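Local coordinates for galactokinase (Bifidobacterium longum subsp. infantis ATCC 15697 = JCM 1222 = DSM 20088, PDB 6TEQ), which probably phosphorylates galactose with ATP, as a GHMP-family galactokinase, and is seen here binding the analogue 2-deoxy-2-fluoro-galactose, at residues A[9-12]-A[13-16]; A[132-135]-A[136-139]. All blocks are in the same frame, centred on the assembly; numbering follows the deposited sequence.

Contact 1: residues A[9-12]-A[13-16]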
loop_
_atom_site.group_PDB
_atom_site.type_symbol
_atom_site.label_atom_id
_atom_site.label_comp_id
_atom_site.label_asym_id
_atom_site.label_seq_id
_atom_site.Cartn_x
_atom_site.Cartn_y
_atom_site.Cartn_z
ATOM N N PRO A 9 -2.088 13.403 10.288
ATOM C CA PRO A 9 -0.873 12.632 10.487
ATOM C C PRO A 9 -0.135 13.170 11.724
ATOM O O PRO A 9 -0.146 14.332 12.048
ATOM C CB PRO A 9 -0.024 12.929 9.245
ATOM C CG PRO A 9 -0.545 14.260 8.779
ATOM C CD PRO A 9 -2.023 14.289 9.130
ATOM N N LEU A 10 0.525 12.254 12.404
ATOM C CA LEU A 10 1.484 12.556 13.458
ATOM C C LEU A 10 2.634 13.345 12.843
ATOM O O LEU A 10 3.228 12.937 11.802
ATOM C CB LEU A 10 2.006 11.259 14.105
ATOM C CG LEU A 10 1.022 10.418 14.907
ATOM C CD1 LEU A 10 1.633 9.036 15.138
ATOM C CD2 LEU A 10 0.646 11.066 16.234
ATOM N N THR A 11 3.030 14.395 13.525
ATOM C CA THR A 11 4.269 15.106 13.189
ATOM C C THR A 11 5.485 14.233 13.557
ATOM O O THR A 11 5.356 13.255 14.346
ATOM C CB THR A 11 4.314 16.469 13.898
ATOM O OG1 THR A 11 4.430 16.232 15.302
ATOM C CG2 THR A 11 3.107 17.323 13.585
ATOM N N HIS A 12 6.621 14.578 12.972
ATOM C CA HIS A 12 7.920 13.959 13.334
ATOM C C HIS A 12 8.016 13.980 14.865
ATOM O O HIS A 12 8.350 12.960 15.475
ATOM C CB HIS A 12 9.041 14.680 12.574
ATOM C CG HIS A 12 10.369 14.692 13.252
ATOM N ND1 HIS A 12 11.186 13.579 13.265
ATOM C CD2 HIS A 12 11.013 15.663 13.951
ATOM C CE1 HIS A 12 12.288 13.874 13.922
ATOM N NE2 HIS A 12 12.218 15.138 14.350
ATOM N N GLU A 13 7.764 15.144 15.478
ATOM C CA GLU A 13 7.977 15.326 16.944
ATOM C C GLU A 13 7.028 14.407 17.725
ATOM O O GLU A 13 7.446 13.767 18.692
ATOM C CB GLU A 13 7.805 16.797 17.318
ATOM C CG GLU A 13 8.853 17.711 16.675
ATOM C CD GLU A 13 8.711 18.164 15.213
ATOM O OE1 GLU A 13 7.704 17.802 14.473
ATOM O OE2 GLU A 13 9.645 18.878 14.793
ATOM N N GLU A 14 5.776 14.291 17.301
ATOM C CA GLU A 14 4.737 13.491 17.988
ATOM C C GLU A 14 5.071 12.013 17.862
ATOM O O GLU A 14 4.955 11.286 18.860
ATOM C CB GLU A 14 3.387 13.789 17.329
ATOM C CG GLU A 14 2.741 15.102 17.777
ATOM C CD GLU A 14 1.558 15.577 16.948
ATOM O OE1 GLU A 14 1.289 15.023 15.840
ATOM O OE2 GLU A 14 0.878 16.504 17.456
ATOM N N GLY A 15 5.413 11.569 16.654
ATOM C CA GLY A 15 5.732 10.160 16.410
ATOM C C GLY A 15 6.934 9.731 17.228
ATOM O O GLY A 15 6.904 8.676 17.902
ATOM N N VAL A 16 7.985 10.537 17.201
ATOM C CA VAL A 16 9.202 10.213 17.989
ATOM C C VAL A 16 8.815 10.208 19.467
ATOM O O VAL A 16 9.223 9.285 20.206
ATOM C CB VAL A 16 10.360 11.161 17.687
ATOM C CG1 VAL A 16 11.501 11.019 18.663
ATOM C CG2 VAL A 16 10.854 10.953 16.264
HETATM O O HOH W 1 -0.849 15.390 14.530
#

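Contact 2: residues A[132-135]-A[136-139]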
loop_
_atom_site.group_PDB
_atom_site.type_symbol
_atom_site.label_atom_id
_atom_site.label_comp_id
_atom_site.label_asym_id
_atom_site.label_seq_id
_atom_site.Cartn_x
_atom_site.Cartn_y
_atom_site.Cartn_z
ATOM N N CYS A 132 -0.314 6.318 12.886
ATOM C CA CYS A 132 -1.549 7.014 12.515
ATOM C C CYS A 132 -2.040 6.516 11.132
ATOM O O CYS A 132 -2.861 7.224 10.556
ATOM C CB CYS A 132 -1.340 8.508 12.547
ATOM S SG CYS A 132 -0.075 9.059 11.379
ATOM N N VAL A 133 -1.497 5.413 10.582
ATOM C CA VAL A 133 -2.053 4.784 9.361
ATOM C C VAL A 133 -3.297 4.022 9.795
ATOM O O VAL A 133 -3.184 3.054 10.546
ATOM C CB VAL A 133 -1.047 3.890 8.635
ATOM C CG1 VAL A 133 -1.633 3.323 7.363
ATOM C CG2 VAL A 133 0.225 4.610 8.375
ATOM N N PRO A 134 -4.507 4.471 9.381
ATOM C CA PRO A 134 -5.749 3.929 9.940
ATOM C C PRO A 134 -5.916 2.422 9.657
ATOM O O PRO A 134 -5.667 1.908 8.539
ATOM C CB PRO A 134 -6.859 4.825 9.329
ATOM C CG PRO A 134 -6.127 6.077 8.886
ATOM C CD PRO A 134 -4.747 5.608 8.477
ATOM N N LEU A 135 -6.262 1.692 10.713
ATOM C CA LEU A 135 -6.462 0.245 10.633
ATOM C C LEU A 135 -7.665 -0.036 9.722
ATOM O O LEU A 135 -8.665 0.706 9.812
ATOM C CB LEU A 135 -6.686 -0.306 12.044
ATOM C CG LEU A 135 -5.456 -0.190 12.938
ATOM C CD1 LEU A 135 -5.769 -0.571 14.374
ATOM C CD2 LEU A 135 -4.317 -1.051 12.382
ATOM N N GLY A 136 -7.527 -1.029 8.857
ATOM C CA GLY A 136 -8.602 -1.525 7.972
ATOM C C GLY A 136 -8.911 -0.595 6.820
ATOM O O GLY A 136 -9.753 -0.937 5.979
ATOM N N SER A 137 -8.136 0.471 6.685
ATOM C CA SER A 137 -8.371 1.485 5.620
ATOM C C SER A 137 -7.830 1.062 4.257
ATOM O O SER A 137 -8.109 1.789 3.286
ATOM C CB SER A 137 -7.736 2.780 6.058
ATOM O OG SER A 137 -6.310 2.673 6.050
ATOM N N GLY A 138 -7.058 -0.026 4.140
ATOM C CA GLY A 138 -6.450 -0.365 2.854
ATOM C C GLY A 138 -5.352 0.629 2.479
ATOM O O GLY A 138 -5.026 0.741 1.309
ATOM N N LEU A 139 -4.802 1.362 3.451
ATOM C CA LEU A 139 -3.727 2.333 3.198
ATOM C C LEU A 139 -2.373 1.772 3.659
ATOM O O LEU A 139 -1.415 2.548 3.811
ATOM C CB LEU A 139 -4.099 3.651 3.855
ATOM C CG LEU A 139 -5.423 4.229 3.359
ATOM C CD1 LEU A 139 -5.720 5.491 4.136
ATOM C CD2 LEU A 139 -5.346 4.545 1.894
HETATM O O HOH W 2 -4.240 0.053 6.638
#

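Contact 1: residues A[9-12]-A[13-16]
T11 and E14 bind each other twice, side chain to backbone in both directions. E14 N donates to T11 OG1 over 3.1 Å. In return T11 N donates to E14 OE1 over 3.0 Å, a nearly straight bond. The amide meets that oxygen on its anti side, 34° out of the carboxylate plane. T11 OG1 sits between its own backbone N and carbonyl carbon (chi1 67°), which turns the hydroxyl to the E14 amide. The E14 chain runs extended beyond CG, back across the threonine. E14 CG passes 3.2 Å from T11 OG1, while T11 CG2 lies beside the carboxylate. L10 covers a further part of the same chain, with its CD2 4.0 Å from E14 CB. A water bridges P9 O and E14 OE1. Behind this pair the first helical backbone bonds begin. G15 N reaches T11 O at 2.9 Å, and V16 N reaches H12 O at 3.0 Å. V16 runs beside H12 in the same direction, its CG2 4.0 Å from H12 ND1. On another side E13 OE2 comes to the ring edge in plane, 3.6 Å from H12 CD2. The ring and carboxylate planes stand 78° apart. H12 ND1 is hydrogen-bonded to E415, on strand 413-417, which would limit rotation of the ring. P9 and L10 pack on strand 54-70. The reciprocal T11–E14 pair is a capping box, with T11 as the N-cap of helix 12-27.

Contact 2: residues A[132-135]-A[136-139]
P134 O is gripped by three donors. The shortest bond comes from S137 OG, at 2.7 Å. The hydroxyl approaches 32° out of the carbonyl plane. S137 N adds a weak bond of 3.4 Å to the same oxygen, and a water donates to it over 3.0 Å. A chi1 of 69° folds OG back over the S137 backbone. From there it gives its proton to P134 O and accepts from L139 N over 3.3 Å. That second bond makes an ST turn. It overlaps, at S137, a type II beta turn from P134 to S137, in which G136 has the positive phi that favours glycine. The two turns shape the start of the glycine-rich GHMP kinase ATP-binding motif, a phosphate-binding loop between strand 125-131 and helix 141-156. G136 and G138 bind ADP in another structure of this protein; no ADP is bound here. Next to the polar core, P134 CB packs 4.0 Å from S137 CB. V133 CG1 lies 3.6 Å from L139 O, with L139 CB also near. Further out, L139 packs on L60, V234 and L404. G138 O accepts a hydrogen bond from R40, a galactose-binding residue.

How the contacts relate
Contacts 1 and 2 lie in series along the chain, with centres about 17 Å apart. They meet at C132, the first residue of contact 2. Its SG packs 3.4 Å from L10 N and 3.8 Å from P9 CA. Both contacts also pack on strand 54-70, where H62 touches P9 as well as C132. Their relation to the active site differs. Segment 136-139 holds ADP-binding glycines, and the side chain of L139 is about 9 Å from the bound fluorogalactose. Contact 1 is a surface helix start, and the L10 side chain stays about 11 Å from that of S80, another ADP-binding residue.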